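Local structure of HTPA Reductase (Selaginella moellendorffii, 5U5N) at residues 8-13 and 34-39; 28-33 and 70-75; 99-104 and 249-254; 130-135 and 240-245. The protein probably catalyses the NADH- or NADPH-dependent reduction of 4-hydroxy-tetrahydrodipicolinate to tetrahydrodipicolinate in the diaminopimelate route to lysine. All coordinates share one frame; numbering follows the deposited sequence.

Contact 1 (8-13 and 34-39); sequences MVNDCT and LSLTGP. With NAD (nicotinamide-adenine-dinucleotide), chain C.
Strands 8-10 and 34-37 run side by side in the same direction, their axes 5.6 Å apart and 15° from parallel, with Asn10 level with Leu36. They are joined by side chains and a water rather than by direct backbone pairing. The water accepts from Val9 N and donates to Leu34 O. Ser35 turns OG anti to its own backbone N (chi1 -171°), which brings the hydroxyl to Val9 O at 2.6 Å, in the carbonyl plane. Asn10 lies alongside Leu36, and its OD1 accepts Leu36 N at 3.1 Å, the donor standing well above the amide plane. The extended Met8 brings CE within 4.0 Å of Leu36 CD1. A cis peptide precedes Asp11, whose two carboxylate oxygens divide the work. Asp11 OD1 accepts Thr13 OG1 and, at 2.9 Å, Thr13 N, both from one face of the carboxylate, and so closes an Asx turn. Asp11 OD2 takes Thr37 OG1 at 2.7 Å from above the plane, as well as ribose O3B of the NAD at 2.9 Å; a weaker bond comes from ribose O2B, which also accepts weakly from Gly38 N. Were Asp11 an alanine, the Thr13 and Thr37 hydroxyls and the ribose would probably lose their common carboxylate. Gly38 is closely fitted, since a CB there would run into adenine C8A. Strand 7-10, the turn after it, helix 15-27 and the parallel strand 34-37 make the beta-alpha-beta unit that holds the adenosine half of NAD in a Rossmann-type domain.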
# COMPACT_ATOMS: atom_id res chain seq x y z
N MET A 8 6.21 -33.41 0.48
CA MET A 8 5.66 -34.28 1.51
C MET A 8 5.05 -33.34 2.51
O MET A 8 5.75 -32.51 3.09
CB MET A 8 6.77 -35.12 2.15
CG MET A 8 6.34 -36.05 3.30
SD MET A 8 7.80 -36.76 4.08
CE MET A 8 7.10 -38.12 5.03
N VAL A 9 3.75 -33.47 2.72
CA VAL A 9 3.04 -32.65 3.70
C VAL A 9 2.83 -33.43 4.98
O VAL A 9 2.08 -34.39 4.97
CB VAL A 9 1.68 -32.16 3.15
CG1 VAL A 9 0.97 -31.30 4.15
CG2 VAL A 9 1.87 -31.45 1.82
N ASN A 10 3.50 -32.99 6.06
CA ASN A 10 3.32 -33.47 7.42
C ASN A 10 2.60 -32.39 8.20
O ASN A 10 3.19 -31.33 8.42
CB ASN A 10 4.68 -33.78 8.04
CG ASN A 10 5.49 -34.73 7.18
OD1 ASN A 10 4.92 -35.57 6.50
ND2 ASN A 10 6.79 -34.63 7.23
N ASP A 11 1.34 -32.55 8.60
CA ASP A 11 0.53 -33.76 8.63
C ASP A 11 -0.62 -33.53 7.68
O ASP A 11 -1.39 -32.61 7.90
CB ASP A 11 0.02 -33.91 10.08
CG ASP A 11 -0.93 -35.09 10.30
OD1 ASP A 11 -1.25 -35.87 9.38
OD2 ASP A 11 -1.37 -35.24 11.47
N CYS A 12 -0.77 -34.35 6.65
CA CYS A 12 -1.87 -34.15 5.71
C CYS A 12 -3.27 -34.41 6.31
O CYS A 12 -4.27 -34.08 5.66
CB CYS A 12 -1.66 -34.93 4.42
SG CYS A 12 -1.93 -36.70 4.59
N THR A 13 -3.35 -34.96 7.54
CA THR A 13 -4.62 -35.12 8.25
C THR A 13 -4.99 -33.98 9.16
O THR A 13 -6.12 -33.91 9.60
CB THR A 13 -4.61 -36.41 9.15
OG1 THR A 13 -3.67 -36.27 10.22
CG2 THR A 13 -4.26 -37.60 8.33
N LEU A 34 3.23 -40.32 1.11
CA LEU A 34 3.53 -40.64 2.51
C LEU A 34 3.46 -39.38 3.33
O LEU A 34 3.81 -38.33 2.86
CB LEU A 34 4.92 -41.26 2.64
CG LEU A 34 5.04 -42.66 2.07
CD1 LEU A 34 6.45 -42.96 1.63
CD2 LEU A 34 4.63 -43.67 3.10
N SER A 35 2.95 -39.50 4.54
CA SER A 35 2.85 -38.41 5.48
C SER A 35 3.12 -38.93 6.89
O SER A 35 3.04 -40.15 7.15
CB SER A 35 1.45 -37.79 5.39
OG SER A 35 1.36 -36.58 6.15
N LEU A 36 3.47 -38.02 7.79
CA LEU A 36 3.74 -38.34 9.19
C LEU A 36 2.69 -37.62 10.00
O LEU A 36 2.40 -36.42 9.75
CB LEU A 36 5.15 -37.89 9.56
CG LEU A 36 6.23 -38.79 8.94
CD1 LEU A 36 7.60 -38.17 9.02
CD2 LEU A 36 6.27 -40.14 9.65
N THR A 37 2.06 -38.34 10.91
CA THR A 37 1.03 -37.79 11.78
C THR A 37 1.58 -37.81 13.19
O THR A 37 2.70 -38.31 13.42
CB THR A 37 -0.35 -38.49 11.61
OG1 THR A 37 -1.35 -37.78 12.34
CG2 THR A 37 -0.33 -39.96 12.07
N GLY A 38 0.83 -37.24 14.13
CA GLY A 38 1.39 -36.91 15.45
C GLY A 38 1.35 -38.04 16.43
O GLY A 38 0.70 -39.06 16.17
N PRO A 39 2.00 -37.86 17.58
CA PRO A 39 2.05 -38.98 18.53
C PRO A 39 0.62 -39.19 19.03
O PRO A 39 -0.15 -38.22 19.13
CB PRO A 39 3.00 -38.48 19.62
CG PRO A 39 2.89 -36.97 19.57
CD PRO A 39 2.42 -36.59 18.20
PA NAD C . -4.40 -29.47 13.57
O1A NAD C . -4.51 -29.67 15.07
O2A NAD C . -5.62 -29.51 12.67
O5B NAD C . -3.36 -30.50 12.95
C5B NAD C . -2.01 -30.58 13.37
C4B NAD C . -1.59 -32.03 13.13
O4B NAD C . -0.20 -32.22 13.42
C3B NAD C . -2.37 -33.03 13.98
O3B NAD C . -3.26 -33.77 13.13
C2B NAD C . -1.29 -33.88 14.68
O2B NAD C . -1.66 -35.27 14.77
C1B NAD C . -0.03 -33.58 13.85
N9A NAD C . 1.30 -33.73 14.49
C8A NAD C . 1.63 -33.44 15.77
N7A NAD C . 2.94 -33.71 15.99
C5A NAD C . 3.47 -34.17 14.85
C6A NAD C . 4.80 -34.66 14.41
N6A NAD C . 5.85 -34.68 15.25
N1A NAD C . 4.94 -35.07 13.13
C2A NAD C . 3.91 -35.06 12.26
N3A NAD C . 2.67 -34.64 12.60
C4A NAD C . 2.39 -34.19 13.86
O3 NAD C . -3.57 -28.09 13.36
PN NAD C . -3.82 -27.07 12.13
O1N NAD C . -5.19 -26.48 12.36
O2N NAD C . -3.51 -27.77 10.82
O5D NAD C . -2.61 -26.03 12.41
C5D NAD C . -1.27 -26.51 12.41
C4D NAD C . -0.26 -25.43 12.79
O4D NAD C . -0.15 -24.50 11.70
C3D NAD C . -0.63 -24.62 14.04
O3D NAD C . 0.52 -24.38 14.87
C2D NAD C . -1.17 -23.32 13.48
O2D NAD C . -0.93 -22.19 14.33
C1D NAD C . -0.35 -23.17 12.20
N1N NAD C . -0.91 -22.26 11.18
C2N NAD C . -0.03 -21.42 10.59
C3N NAD C . -0.42 -20.52 9.60
C7N NAD C . 0.59 -19.59 8.97
O7N NAD C . 0.20 -18.53 8.51
N7N NAD C . 1.90 -19.88 8.92
C4N NAD C . -1.77 -20.50 9.23
C5N NAD C . -2.67 -21.37 9.85
C6N NAD C . -2.21 -22.25 10.83
O HOH W 1 2.71 -36.01 1.66

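Contact 2 (28-33 and 70-75); sequences GLRLVP and TEYPNV
Val32 lays its CG2 methyl over one face of the Tyr72 ring, a CH-pi contact 3.9 Å from the ring centroid and 19° off the normal. The pair joins two connections of the Rossmann-type domain: residues 28-33 lead from helix 15-27 to strand 34-37, and residues 70-75 leave helix 61-71 for strand 76-79. Tyr72 is the first residue beyond the second helix and opens a type I turn that Val75 N closes onto Tyr72 O. With CG beside its backbone N (chi1 -53°), Tyr72 sends its ring to the 28-33 segment, where three residues meet different parts of it. The Val32 side chain slides past the ring in the opposite direction: CG2 lies over the face near Tyr72 CG, and CG1 lies by the rim at Tyr72 CD2 and CE2. Val32 CG2 also meets Val75 CG2 at 3.9 Å. Pro33 reaches the phenol end obliquely, its CD 3.8 Å from CZ of Tyr72. The extended Arg30 meets the CE1 edge of the ring: Tyr72 CE1 sits over one face of the guanidinium, 3.8 Å from Arg30 CZ, with the two planes almost perpendicular at 89°. Ring edge thus meets guanidinium face, and Arg30 itself reaches out to the protein surface. Val32 and Val75 also pack on Val68 of helix 61-71, and Pro6 packs on Val32 and Tyr72. One water accepts from Arg30 NE at 2.7 Å and makes a weak bond with Tyr72 OH at 3.3 Å.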
# COMPACT_ATOMS: atom_id res chain seq x y z
N GLY A 28 -0.94 -28.79 -9.42
CA GLY A 28 -0.05 -29.62 -10.23
C GLY A 28 1.33 -29.88 -9.64
O GLY A 28 2.24 -30.27 -10.35
N LEU A 29 1.50 -29.68 -8.34
CA LEU A 29 2.67 -30.23 -7.68
C LEU A 29 2.47 -31.71 -7.47
O LEU A 29 1.37 -32.16 -7.32
CB LEU A 29 2.93 -29.56 -6.33
CG LEU A 29 3.49 -28.17 -6.50
CD1 LEU A 29 3.66 -27.55 -5.12
CD2 LEU A 29 4.83 -28.23 -7.23
N ARG A 30 3.56 -32.45 -7.47
CA ARG A 30 3.57 -33.85 -7.12
C ARG A 30 3.60 -34.06 -5.58
O ARG A 30 4.56 -33.68 -4.91
CB ARG A 30 4.80 -34.47 -7.74
CG ARG A 30 4.82 -35.96 -7.58
CD ARG A 30 5.95 -36.43 -8.40
NE ARG A 30 5.77 -37.82 -8.76
CZ ARG A 30 6.68 -38.50 -9.42
NH1 ARG A 30 7.82 -37.92 -9.80
NH2 ARG A 30 6.43 -39.75 -9.72
N LEU A 31 2.53 -34.65 -5.05
CA LEU A 31 2.39 -34.99 -3.65
C LEU A 31 2.93 -36.39 -3.39
O LEU A 31 2.40 -37.40 -3.90
CB LEU A 31 0.90 -34.93 -3.23
CG LEU A 31 0.56 -35.23 -1.78
CD1 LEU A 31 1.07 -34.14 -0.86
CD2 LEU A 31 -0.92 -35.42 -1.56
N VAL A 32 3.96 -36.47 -2.54
CA VAL A 32 4.56 -37.73 -2.13
C VAL A 32 3.48 -38.48 -1.34
O VAL A 32 2.89 -37.90 -0.43
CB VAL A 32 5.82 -37.46 -1.28
CG1 VAL A 32 6.34 -38.75 -0.67
CG2 VAL A 32 6.90 -36.83 -2.14
N PRO A 33 3.16 -39.75 -1.69
CA PRO A 33 2.04 -40.41 -1.02
C PRO A 33 2.42 -41.04 0.33
O PRO A 33 1.97 -42.16 0.67
CB PRO A 33 1.65 -41.47 -2.04
CG PRO A 33 2.96 -41.91 -2.59
CD PRO A 33 3.78 -40.65 -2.68
N THR A 70 14.33 -42.49 -1.28
CA THR A 70 14.73 -43.36 -2.41
C THR A 70 13.81 -43.18 -3.66
O THR A 70 14.31 -43.25 -4.79
CB THR A 70 14.98 -44.86 -2.03
OG1 THR A 70 13.79 -45.43 -1.49
CG2 THR A 70 16.13 -44.99 -0.98
N GLU A 71 12.52 -42.90 -3.49
CA GLU A 71 11.64 -42.65 -4.65
C GLU A 71 11.59 -41.17 -5.07
O GLU A 71 11.40 -40.89 -6.23
CB GLU A 71 10.21 -43.21 -4.43
CG GLU A 71 10.13 -44.75 -4.51
CD GLU A 71 8.78 -45.32 -5.03
OE1 GLU A 71 7.98 -44.56 -5.63
OE2 GLU A 71 8.54 -46.55 -4.82
N TYR A 72 11.74 -40.25 -4.13
CA TYR A 72 11.63 -38.79 -4.38
C TYR A 72 12.82 -38.05 -3.77
O TYR A 72 12.67 -37.34 -2.75
CB TYR A 72 10.35 -38.28 -3.76
CG TYR A 72 9.12 -39.02 -4.17
CD1 TYR A 72 8.46 -38.72 -5.35
CD2 TYR A 72 8.61 -40.04 -3.39
CE1 TYR A 72 7.34 -39.43 -5.75
CE2 TYR A 72 7.47 -40.71 -3.74
CZ TYR A 72 6.84 -40.42 -4.93
OH TYR A 72 5.70 -41.11 -5.26
N PRO A 73 14.02 -38.23 -4.36
CA PRO A 73 15.22 -37.60 -3.79
C PRO A 73 15.12 -36.07 -3.64
O PRO A 73 15.72 -35.53 -2.74
CB PRO A 73 16.32 -37.94 -4.81
CG PRO A 73 15.79 -39.03 -5.65
CD PRO A 73 14.30 -38.93 -5.63
N ASN A 74 14.36 -35.40 -4.50
CA ASN A 74 14.26 -33.95 -4.48
C ASN A 74 13.15 -33.42 -3.61
O ASN A 74 12.81 -32.23 -3.71
CB ASN A 74 14.09 -33.43 -5.91
CG ASN A 74 15.18 -33.92 -6.81
OD1 ASN A 74 16.36 -33.94 -6.44
ND2 ASN A 74 14.78 -34.35 -8.01
N VAL A 75 12.58 -34.27 -2.76
CA VAL A 75 11.46 -33.90 -1.93
C VAL A 75 11.75 -32.67 -1.07
O VAL A 75 12.88 -32.48 -0.60
CB VAL A 75 11.01 -35.05 -1.01
CG1 VAL A 75 12.08 -35.37 0.02
CG2 VAL A 75 9.68 -34.72 -0.34
O HOH W 2 3.90 -39.25 -7.34

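Contact 3 (99-104 and 249-254). With NAD (nicotinamide-adenine-dinucleotide), chain C.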
# COMPACT_ATOMS: atom_id res chain seq x y z
N PRO A 99 15.15 -30.50 2.79
CA PRO A 99 14.68 -29.10 2.75
C PRO A 99 13.25 -28.98 3.22
O PRO A 99 12.46 -29.86 2.94
CB PRO A 99 14.82 -28.71 1.26
CG PRO A 99 14.95 -29.98 0.52
CD PRO A 99 15.50 -31.02 1.46
N PHE A 100 12.92 -27.92 3.95
CA PHE A 100 11.58 -27.79 4.48
C PHE A 100 10.99 -26.38 4.50
O PHE A 100 11.69 -25.39 4.63
CB PHE A 100 11.47 -28.42 5.89
CG PHE A 100 12.25 -27.71 6.96
CD1 PHE A 100 13.59 -27.95 7.13
CD2 PHE A 100 11.61 -26.81 7.81
CE1 PHE A 100 14.30 -27.30 8.11
CE2 PHE A 100 12.31 -26.13 8.78
CZ PHE A 100 13.66 -26.38 8.94
N VAL A 101 9.66 -26.35 4.42
CA VAL A 101 8.86 -25.19 4.63
C VAL A 101 8.08 -25.40 5.92
O VAL A 101 7.18 -26.24 5.97
CB VAL A 101 7.90 -24.99 3.45
CG1 VAL A 101 7.00 -23.78 3.70
CG2 VAL A 101 8.70 -24.83 2.17
N MET A 102 8.40 -24.60 6.95
CA MET A 102 7.80 -24.68 8.28
C MET A 102 6.75 -23.59 8.44
O MET A 102 7.10 -22.42 8.57
CB MET A 102 8.92 -24.53 9.34
CG MET A 102 8.50 -24.47 10.81
SD MET A 102 7.85 -26.06 11.37
CE MET A 102 9.37 -27.01 11.51
N GLY A 103 5.48 -23.98 8.38
CA GLY A 103 4.36 -23.08 8.59
C GLY A 103 3.78 -23.14 10.01
O GLY A 103 2.95 -22.33 10.38
N THR A 104 4.23 -24.10 10.81
CA THR A 104 3.70 -24.32 12.14
C THR A 104 4.17 -23.17 13.04
O THR A 104 5.33 -22.80 13.02
CB THR A 104 4.24 -25.65 12.71
OG1 THR A 104 4.02 -26.70 11.77
CG2 THR A 104 3.58 -26.01 14.06
N ASP A 249 3.43 -21.50 -3.29
CA ASP A 249 4.40 -20.52 -3.80
C ASP A 249 5.75 -20.63 -3.10
O ASP A 249 6.79 -20.53 -3.74
CB ASP A 249 3.87 -19.11 -3.64
CG ASP A 249 2.54 -18.91 -4.37
OD1 ASP A 249 2.28 -19.58 -5.42
OD2 ASP A 249 1.76 -18.04 -3.88
N ALA A 250 5.71 -20.84 -1.79
CA ALA A 250 6.95 -20.99 -1.03
C ALA A 250 7.70 -22.22 -1.56
O ALA A 250 8.91 -22.17 -1.75
CB ALA A 250 6.66 -21.10 0.48
N VAL A 251 6.99 -23.30 -1.84
CA VAL A 251 7.63 -24.56 -2.29
C VAL A 251 8.23 -24.35 -3.68
O VAL A 251 9.32 -24.83 -3.97
CB VAL A 251 6.63 -25.72 -2.31
CG1 VAL A 251 7.07 -26.87 -3.23
CG2 VAL A 251 6.40 -26.24 -0.91
N LEU A 252 7.51 -23.62 -4.53
CA LEU A 252 8.00 -23.30 -5.87
C LEU A 252 9.26 -22.44 -5.81
O LEU A 252 10.21 -22.69 -6.52
CB LEU A 252 6.94 -22.57 -6.67
CG LEU A 252 5.72 -23.37 -7.11
CD1 LEU A 252 4.76 -22.47 -7.84
CD2 LEU A 252 6.12 -24.55 -7.99
N PHE A 253 9.26 -21.44 -4.94
CA PHE A 253 10.44 -20.62 -4.72
C PHE A 253 11.62 -21.43 -4.20
O PHE A 253 12.70 -21.37 -4.77
CB PHE A 253 10.10 -19.45 -3.80
CG PHE A 253 11.26 -18.55 -3.45
CD1 PHE A 253 11.65 -17.50 -4.28
CD2 PHE A 253 11.99 -18.78 -2.29
CE1 PHE A 253 12.71 -16.69 -3.94
CE2 PHE A 253 13.05 -17.95 -1.94
CZ PHE A 253 13.40 -16.90 -2.76
N LEU A 254 11.42 -22.22 -3.15
CA LEU A 254 12.53 -23.00 -2.55
C LEU A 254 13.09 -24.02 -3.55
O LEU A 254 14.29 -24.23 -3.66
CB LEU A 254 12.10 -23.68 -1.23
CG LEU A 254 13.22 -24.20 -0.33
CD1 LEU A 254 14.16 -23.08 0.09
CD2 LEU A 254 12.65 -24.92 0.91
PA NAD C . -4.40 -29.47 13.57
O1A NAD C . -4.51 -29.67 15.07
O2A NAD C . -5.62 -29.51 12.67
O5B NAD C . -3.36 -30.50 12.95
C5B NAD C . -2.01 -30.58 13.37
C4B NAD C . -1.59 -32.03 13.13
O4B NAD C . -0.20 -32.22 13.42
C3B NAD C . -2.37 -33.03 13.98
O3B NAD C . -3.26 -33.77 13.13
C2B NAD C . -1.29 -33.88 14.68
O2B NAD C . -1.66 -35.27 14.77
C1B NAD C . -0.03 -33.58 13.85
N9A NAD C . 1.30 -33.73 14.49
C8A NAD C . 1.63 -33.44 15.77
N7A NAD C . 2.94 -33.71 15.99
C5A NAD C . 3.47 -34.17 14.85
C6A NAD C . 4.80 -34.66 14.41
N6A NAD C . 5.85 -34.68 15.25
N1A NAD C . 4.94 -35.07 13.13
C2A NAD C . 3.91 -35.06 12.26
N3A NAD C . 2.67 -34.64 12.60
C4A NAD C . 2.39 -34.19 13.86
O3 NAD C . -3.57 -28.09 13.36
PN NAD C . -3.82 -27.07 12.13
O1N NAD C . -5.19 -26.48 12.36
O2N NAD C . -3.51 -27.77 10.82
O5D NAD C . -2.61 -26.03 12.41
C5D NAD C . -1.27 -26.51 12.41
C4D NAD C . -0.26 -25.43 12.79
O4D NAD C . -0.15 -24.50 11.70
C3D NAD C . -0.63 -24.62 14.04
O3D NAD C . 0.52 -24.38 14.87
C2D NAD C . -1.17 -23.32 13.48
O2D NAD C . -0.93 -22.19 14.33
C1D NAD C . -0.35 -23.17 12.20
N1N NAD C . -0.91 -22.26 11.18
C2N NAD C . -0.03 -21.42 10.59
C3N NAD C . -0.42 -20.52 9.60
C7N NAD C . 0.59 -19.59 8.97
O7N NAD C . 0.20 -18.53 8.51
N7N NAD C . 1.90 -19.88 8.92
C4N NAD C . -1.77 -20.50 9.23
C5N NAD C . -2.67 -21.37 9.85
C6N NAD C . -2.21 -22.25 10.83
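This is a largely apolar strand-on-helix contact, buried near the middle of the chain, where strand 100-102 of the parallel Rossmann-type sheet lies against helix 241-259. The short segments run roughly antiparallel, at 147°, with axes 9.2 Å apart, a spacing filled mostly by side chains. Val101 carries most of it. Its CB faces the helix, and its two methyls are shared out along the helical surface. CG1, anti to the backbone N (chi1 178°), points to Ala250 CB at 4.2 Å. Val101 CG2 fits between the next two neighbours, 4.1 Å from Val251 CG2 and the same distance from Leu254 CD2. Val101 crosses Val251 at about a right angle but slides past Leu254 in the opposite direction. Ala250 and Leu254 lie one helical turn apart, tied by the bond from Leu254 N to Ala250 O, and together present one ridge to the strand. Leu254 CD2 also touches Phe100 O at 3.9 Å and closes loosely over Pro99 CB. Past the strand end, the loop reaches the cofactor: Gly103 O accepts the nicotinamide amide N7N at 3.0 Å in a nearly straight bond (170°), and Thr104 CG2 rests on the neighbouring ribose at O3D. Phe100 points away from the helix, to Cys94 and Tyr93 of helix 86-95, so the strand is sandwiched between two helical layers. Within the sheet it pairs with strands 76-79 and 123-125, whose Val78 and Ile124 also meet helix 241-259, while Met129 packs beside Val101 and Ala250.

Contact 4 (130-135 and 240-245); sequences GKQVVA and RSIYAQ. With NAD (nicotinamide-adenine-dinucleotide), chain C.
Tyr243 holds its ring between Ile242 CG2, over the centre of one face, and nicotinamide C4N, offset toward the rim on the other, while Gly130 N meets the ring edge 3.6 Å from Tyr243 CD1. The methyl stands 3.7 Å above the ring plane and C4N 3.6 Å from it on the far side; Tyr243 CD1 also meets carboxamide O7N at 3.5 Å. Gly130, the N-cap of helix 131-146, is pressed close to helix 241-259; a CB there would be tight against both Ile242 and Tyr243. Ile242 sets CG1 anti to its backbone N (chi1 -164°), placing CG1 3.7 Å from Gly130 CA and CD1 4.1 Å from Val133 CG2. Gln132, bent at its second torsion, brings OE1 against Ile242 CG1, and a water donates to both Gln132 OE1 and Ile242 O. Gln132 NE2 bonds to Ala150 O of the second subunit, so the contact borders the dimer interface. With a leucine in place of Tyr243, the nicotinamide is likely to lose the flat surface against C4N. Tyr243, near the start of helix 241-259, flanks C4N, the carbon that carries the hydride in NAD(P)H, at the nicotinamide end of the cofactor site.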
# COMPACT_ATOMS: atom_id res chain seq x y z
N GLY A 130 0.22 -16.37 4.54
CA GLY A 130 -0.68 -15.63 3.67
C GLY A 130 0.09 -14.52 2.99
O GLY A 130 0.07 -13.36 3.49
N LYS A 131 0.72 -14.86 1.86
CA LYS A 131 1.73 -13.98 1.26
C LYS A 131 1.20 -12.61 0.84
O LYS A 131 1.95 -11.66 0.88
CB LYS A 131 2.48 -14.62 0.08
CG LYS A 131 1.81 -14.55 -1.26
CD LYS A 131 2.71 -15.09 -2.34
CE LYS A 131 2.12 -14.71 -3.70
NZ LYS A 131 2.94 -15.23 -4.81
N GLN A 132 -0.07 -12.53 0.46
CA GLN A 132 -0.63 -11.22 0.04
C GLN A 132 -0.76 -10.30 1.24
O GLN A 132 -0.58 -9.06 1.11
CB GLN A 132 -1.97 -11.39 -0.68
CG GLN A 132 -1.84 -12.01 -2.07
CD GLN A 132 -1.57 -13.53 -2.05
OE1 GLN A 132 -1.71 -14.18 -1.00
NE2 GLN A 132 -1.20 -14.09 -3.21
N VAL A 133 -1.11 -10.87 2.38
CA VAL A 133 -1.14 -10.12 3.63
C VAL A 133 0.29 -9.69 4.02
O VAL A 133 0.50 -8.52 4.41
CB VAL A 133 -1.88 -10.87 4.77
CG1 VAL A 133 -1.75 -10.11 6.08
CG2 VAL A 133 -3.36 -11.02 4.44
N VAL A 134 1.27 -10.59 3.85
CA VAL A 134 2.67 -10.24 4.14
C VAL A 134 3.13 -9.05 3.25
O VAL A 134 3.86 -8.16 3.74
CB VAL A 134 3.62 -11.43 3.93
CG1 VAL A 134 5.09 -11.00 4.02
CG2 VAL A 134 3.33 -12.53 4.95
N ALA A 135 2.76 -9.07 1.97
CA ALA A 135 3.17 -8.00 1.04
C ALA A 135 2.62 -6.64 1.43
O ALA A 135 3.35 -5.62 1.31
CB ALA A 135 2.75 -8.33 -0.40
N ARG A 240 -8.74 -21.02 5.15
CA ARG A 240 -7.33 -21.41 5.11
C ARG A 240 -6.66 -21.31 3.75
O ARG A 240 -5.46 -21.57 3.65
CB ARG A 240 -7.18 -22.89 5.53
CG ARG A 240 -7.49 -23.08 6.97
CD ARG A 240 -7.33 -24.51 7.44
NE ARG A 240 -8.17 -24.60 8.64
CZ ARG A 240 -9.41 -25.05 8.68
NH1 ARG A 240 -10.00 -25.55 7.58
NH2 ARG A 240 -10.06 -25.03 9.83
N SER A 241 -7.43 -20.99 2.72
CA SER A 241 -6.92 -21.07 1.37
C SER A 241 -5.73 -20.15 1.11
O SER A 241 -4.80 -20.56 0.41
CB SER A 241 -8.05 -20.88 0.35
OG SER A 241 -7.66 -20.01 -0.67
N ILE A 242 -5.68 -18.96 1.72
CA ILE A 242 -4.54 -18.05 1.49
C ILE A 242 -3.24 -18.66 2.03
O ILE A 242 -2.17 -18.44 1.44
CB ILE A 242 -4.75 -16.63 2.08
CG1 ILE A 242 -3.73 -15.65 1.49
CG2 ILE A 242 -4.71 -16.61 3.59
CD1 ILE A 242 -3.83 -14.25 2.02
N TYR A 243 -3.32 -19.41 3.13
CA TYR A 243 -2.14 -20.07 3.72
C TYR A 243 -1.72 -21.23 2.81
O TYR A 243 -0.53 -21.38 2.52
CB TYR A 243 -2.38 -20.50 5.20
CG TYR A 243 -3.07 -19.40 6.00
CD1 TYR A 243 -2.42 -18.20 6.26
CD2 TYR A 243 -4.38 -19.54 6.46
CE1 TYR A 243 -3.05 -17.17 6.97
CE2 TYR A 243 -5.02 -18.51 7.15
CZ TYR A 243 -4.35 -17.33 7.40
OH TYR A 243 -4.99 -16.28 8.03
N ALA A 244 -2.69 -22.03 2.36
CA ALA A 244 -2.46 -23.09 1.37
C ALA A 244 -1.80 -22.58 0.08
O ALA A 244 -0.80 -23.13 -0.40
CB ALA A 244 -3.76 -23.79 1.04
N GLN A 245 -2.37 -21.54 -0.49
CA GLN A 245 -1.82 -20.98 -1.75
C GLN A 245 -0.42 -20.36 -1.53
O GLN A 245 0.44 -20.52 -2.37
CB GLN A 245 -2.78 -19.95 -2.39
CG GLN A 245 -4.09 -20.56 -2.87
CD GLN A 245 -3.88 -21.68 -3.84
OE1 GLN A 245 -3.08 -21.55 -4.74
NE2 GLN A 245 -4.56 -22.82 -3.64
PA NAD C . -4.40 -29.47 13.57
O1A NAD C . -4.51 -29.67 15.07
O2A NAD C . -5.62 -29.51 12.67
O5B NAD C . -3.36 -30.50 12.95
C5B NAD C . -2.01 -30.58 13.37
C4B NAD C . -1.59 -32.03 13.13
O4B NAD C . -0.20 -32.22 13.42
C3B NAD C . -2.37 -33.03 13.98
O3B NAD C . -3.26 -33.77 13.13
C2B NAD C . -1.29 -33.88 14.68
O2B NAD C . -1.66 -35.27 14.77
C1B NAD C . -0.03 -33.58 13.85
N9A NAD C . 1.30 -33.73 14.49
C8A NAD C . 1.63 -33.44 15.77
N7A NAD C . 2.94 -33.71 15.99
C5A NAD C . 3.47 -34.17 14.85
C6A NAD C . 4.80 -34.66 14.41
N6A NAD C . 5.85 -34.68 15.25
N1A NAD C . 4.94 -35.07 13.13
C2A NAD C . 3.91 -35.06 12.26
N3A NAD C . 2.67 -34.64 12.60
C4A NAD C . 2.39 -34.19 13.86
O3 NAD C . -3.57 -28.09 13.36
PN NAD C . -3.82 -27.07 12.13
O1N NAD C . -5.19 -26.48 12.36
O2N NAD C . -3.51 -27.77 10.82
O5D NAD C . -2.61 -26.03 12.41
C5D NAD C . -1.27 -26.51 12.41
C4D NAD C . -0.26 -25.43 12.79
O4D NAD C . -0.15 -24.50 11.70
C3D NAD C . -0.63 -24.62 14.04
O3D NAD C . 0.52 -24.38 14.87
C2D NAD C . -1.17 -23.32 13.48
O2D NAD C . -0.93 -22.19 14.33
C1D NAD C . -0.35 -23.17 12.20
N1N NAD C . -0.91 -22.26 11.18
C2N NAD C . -0.03 -21.42 10.59
C3N NAD C . -0.42 -20.52 9.60
C7N NAD C . 0.59 -19.59 8.97
O7N NAD C . 0.20 -18.53 8.51
N7N NAD C . 1.90 -19.88 8.92
C4N NAD C . -1.77 -20.50 9.23
C5N NAD C . -2.67 -21.37 9.85
C6N NAD C . -2.21 -22.25 10.83
O HOH W 3 -1.78 -16.85 -1.25

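In the fold
Contacts 1, 3 and 4 follow the NAD from end to end: the ribose and adenine at contact 1, the carboxamide at contact 3 and the nicotinamide face at contact 4. The centres of contacts 1 and 4 are about 21 Å apart. Contact 2 stands away from the cofactor, with Val32 about 14 Å from it between side chain and ligand, but touches contact 1 through Met8 and Val75, and contact 3 through Leu29 and helix 241-259. Contacts 3 and 4 share that helix, and the salt bridge from Lys131 NZ to Asp249 OD2, 3.2 Å long, ties them. Contact 3 thus joins the sheet of the nucleotide-binding part to helix 241-259, whose start at contact 4 borders the second subunit.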